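Sn-glycerol-3-phosphate ABC transporter substrate-binding protein UspB (Mycobacterium tuberculosis, PDB 4MFI) is the substrate-binding subunit of an ABC transporter, with specificity for glycerophosphocholine, which it probably delivers for uptake. Local coordinates at residues K70-G75 with A82-A87. Residues are numbered along the deposited sequence; the frame is centred on the assembly and turned at random.
Sequences KLIDAG and AQKFNA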
loop_
_atom_site.group_PDB
_atom_site.type_symbol
_atom_site.label_atom_id
_atom_site.label_comp_id
_atom_site.label_asym_id
_atom_site.label_seq_id
_atom_site.Cartn_x
_atom_site.Cartn_y
_atom_site.Cartn_z
ATOM N N LYS A 70 -6.098 -24.247 -8.620
ATOM C CA LYS A 70 -6.532 -24.585 -7.277
ATOM C C LYS A 70 -6.283 -23.373 -6.380
ATOM O O LYS A 70 -5.145 -22.908 -6.256
ATOM C CB LYS A 70 -5.755 -25.805 -6.779
ATOM C CG LYS A 70 -6.042 -26.219 -5.351
ATOM C CD LYS A 70 -7.518 -26.448 -5.088
ATOM C CE LYS A 70 -7.738 -26.884 -3.641
ATOM N NZ LYS A 70 -9.184 -27.030 -3.299
ATOM N N LEU A 71 -7.353 -22.849 -5.788
ATOM C CA LEU A 71 -7.244 -21.740 -4.849
ATOM C C LEU A 71 -6.951 -22.293 -3.464
ATOM O O LEU A 71 -7.752 -23.039 -2.897
ATOM C CB LEU A 71 -8.535 -20.918 -4.831
ATOM C CG LEU A 71 -8.545 -19.680 -3.927
ATOM C CD1 LEU A 71 -7.501 -18.675 -4.385
ATOM C CD2 LEU A 71 -9.927 -19.037 -3.900
ATOM N N ILE A 72 -5.785 -21.942 -2.933
ATOM C CA ILE A 72 -5.343 -22.433 -1.642
ATOM C C ILE A 72 -5.444 -21.310 -0.619
ATOM O O ILE A 72 -4.920 -20.224 -0.853
ATOM C CB ILE A 72 -3.870 -22.882 -1.713
ATOM C CG1 ILE A 72 -3.680 -23.956 -2.785
ATOM C CG2 ILE A 72 -3.391 -23.378 -0.357
ATOM C CD1 ILE A 72 -4.426 -25.219 -2.493
ATOM N N ASP A 73 -6.124 -21.561 0.500
ATOM C CA ASP A 73 -6.109 -20.620 1.621
ATOM C C ASP A 73 -4.756 -20.737 2.316
ATOM O O ASP A 73 -4.528 -21.649 3.119
ATOM C CB ASP A 73 -7.249 -20.905 2.605
ATOM C CG ASP A 73 -7.438 -19.788 3.632
ATOM O OD1 ASP A 73 -6.514 -18.961 3.812
ATOM O OD2 ASP A 73 -8.517 -19.739 4.265
ATOM N N ALA A 74 -3.867 -19.802 2.007
ATOM C CA ALA A 74 -2.480 -19.883 2.447
ATOM C C ALA A 74 -2.221 -19.070 3.713
ATOM O O ALA A 74 -1.081 -18.962 4.170
ATOM C CB ALA A 74 -1.550 -19.433 1.322
ATOM N N GLY A 75 -3.271 -18.502 4.293
ATOM C CA GLY A 75 -3.098 -17.741 5.519
ATOM C C GLY A 75 -4.161 -16.681 5.708
ATOM O O GLY A 75 -4.854 -16.317 4.761
ATOM N N ALA A 82 3.484 -15.555 3.722
ATOM C CA ALA A 82 4.932 -15.526 3.601
ATOM C C ALA A 82 5.590 -16.687 4.355
ATOM O O ALA A 82 6.519 -17.312 3.835
ATOM C CB ALA A 82 5.479 -14.191 4.069
ATOM N N GLN A 83 5.130 -16.975 5.577
ATOM C CA GLN A 83 5.703 -18.090 6.335
ATOM C C GLN A 83 5.401 -19.438 5.689
ATOM O O GLN A 83 6.249 -20.334 5.675
ATOM C CB GLN A 83 5.245 -18.084 7.792
ATOM C CG GLN A 83 5.671 -16.844 8.574
ATOM C CD GLN A 83 7.173 -16.583 8.544
ATOM O OE1 GLN A 83 7.977 -17.483 8.300
ATOM N NE2 GLN A 83 7.556 -15.342 8.810
ATOM N N LYS A 84 4.194 -19.588 5.152
ATOM C CA LYS A 84 3.841 -20.836 4.490
ATOM C C LYS A 84 4.728 -21.034 3.260
ATOM O O LYS A 84 5.227 -22.140 3.014
ATOM C CB LYS A 84 2.359 -20.844 4.114
ATOM C CG LYS A 84 1.843 -22.196 3.641
ATOM C CD LYS A 84 0.406 -22.075 3.147
ATOM C CE LYS A 84 -0.117 -23.385 2.577
ATOM N NZ LYS A 84 -0.221 -24.442 3.620
ATOM N N PHE A 85 4.949 -19.954 2.512
ATOM C CA PHE A 85 5.842 -19.994 1.358
ATOM C C PHE A 85 7.267 -20.341 1.788
ATOM O O PHE A 85 7.906 -21.209 1.196
ATOM C CB PHE A 85 5.804 -18.653 0.616
ATOM C CG PHE A 85 6.636 -18.617 -0.644
ATOM C CD1 PHE A 85 6.598 -19.661 -1.559
ATOM C CD2 PHE A 85 7.430 -17.510 -0.928
ATOM C CE1 PHE A 85 7.357 -19.608 -2.726
ATOM C CE2 PHE A 85 8.184 -17.451 -2.085
ATOM C CZ PHE A 85 8.152 -18.505 -2.988
ATOM N N ASN A 86 7.767 -19.672 2.823
ATOM C CA ASN A 86 9.108 -19.948 3.321
ATOM C C ASN A 86 9.312 -21.434 3.627
ATOM O O ASN A 86 10.327 -22.030 3.248
ATOM C CB ASN A 86 9.389 -19.115 4.572
ATOM C CG ASN A 86 10.850 -19.088 4.922
ATOM O OD1 ASN A 86 11.696 -18.805 4.071
ATOM N ND2 ASN A 86 11.164 -19.406 6.167
ATOM N N ALA A 87 8.337 -22.037 4.298
ATOM C CA ALA A 87 8.448 -23.442 4.668
ATOM C C ALA A 87 8.416 -24.357 3.452
ATOM O O ALA A 87 9.083 -25.393 3.426
ATOM C CB ALA A 87 7.355 -23.822 5.647
#
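K84 lies across A74 where strand 69-73 gives way to the loop leading into helix 78-88. This is the start of a beta-alpha-beta crossover in the N-terminal alpha/beta lobe of a periplasmic-binding-protein fold. Helix 78-88 leads from strand 69-73 to strand 97-101, past strand 39-43, which lies between them and runs parallel to both.

The tight part is small and centred on buried A74. The aliphatic chain of K84 leaves the helix with CG anti to the backbone N (chi1 -170°) and stays extended as far as CE. This carries CD over the A74 backbone, 3.7 Å from A74 CA. The methyl A74 CB is 3.8 Å from K84 CD. The A74 methyl and the I72 side chain both touch W42 of strand 39-43.

The other side is loose. I72 points toward the helix, yet its CG2 comes only within 4.4 Å of K84 CE. K84 is exposed. Its chain bends at the last torsion (chi4 65°), which sets the direction of NZ, the charged end of its cation-pi interaction with W42. Behind the contact, D73 turns away from the helix. Its OD1 accepts a weak hydrogen bond from G75 N at 3.3 Å, as in an Asx turn. The ring of F85 leads away from the strand and meets F108 edge-to-face. The closest atoms of the contact are K84 CD and A74 O, at 3.6 Å.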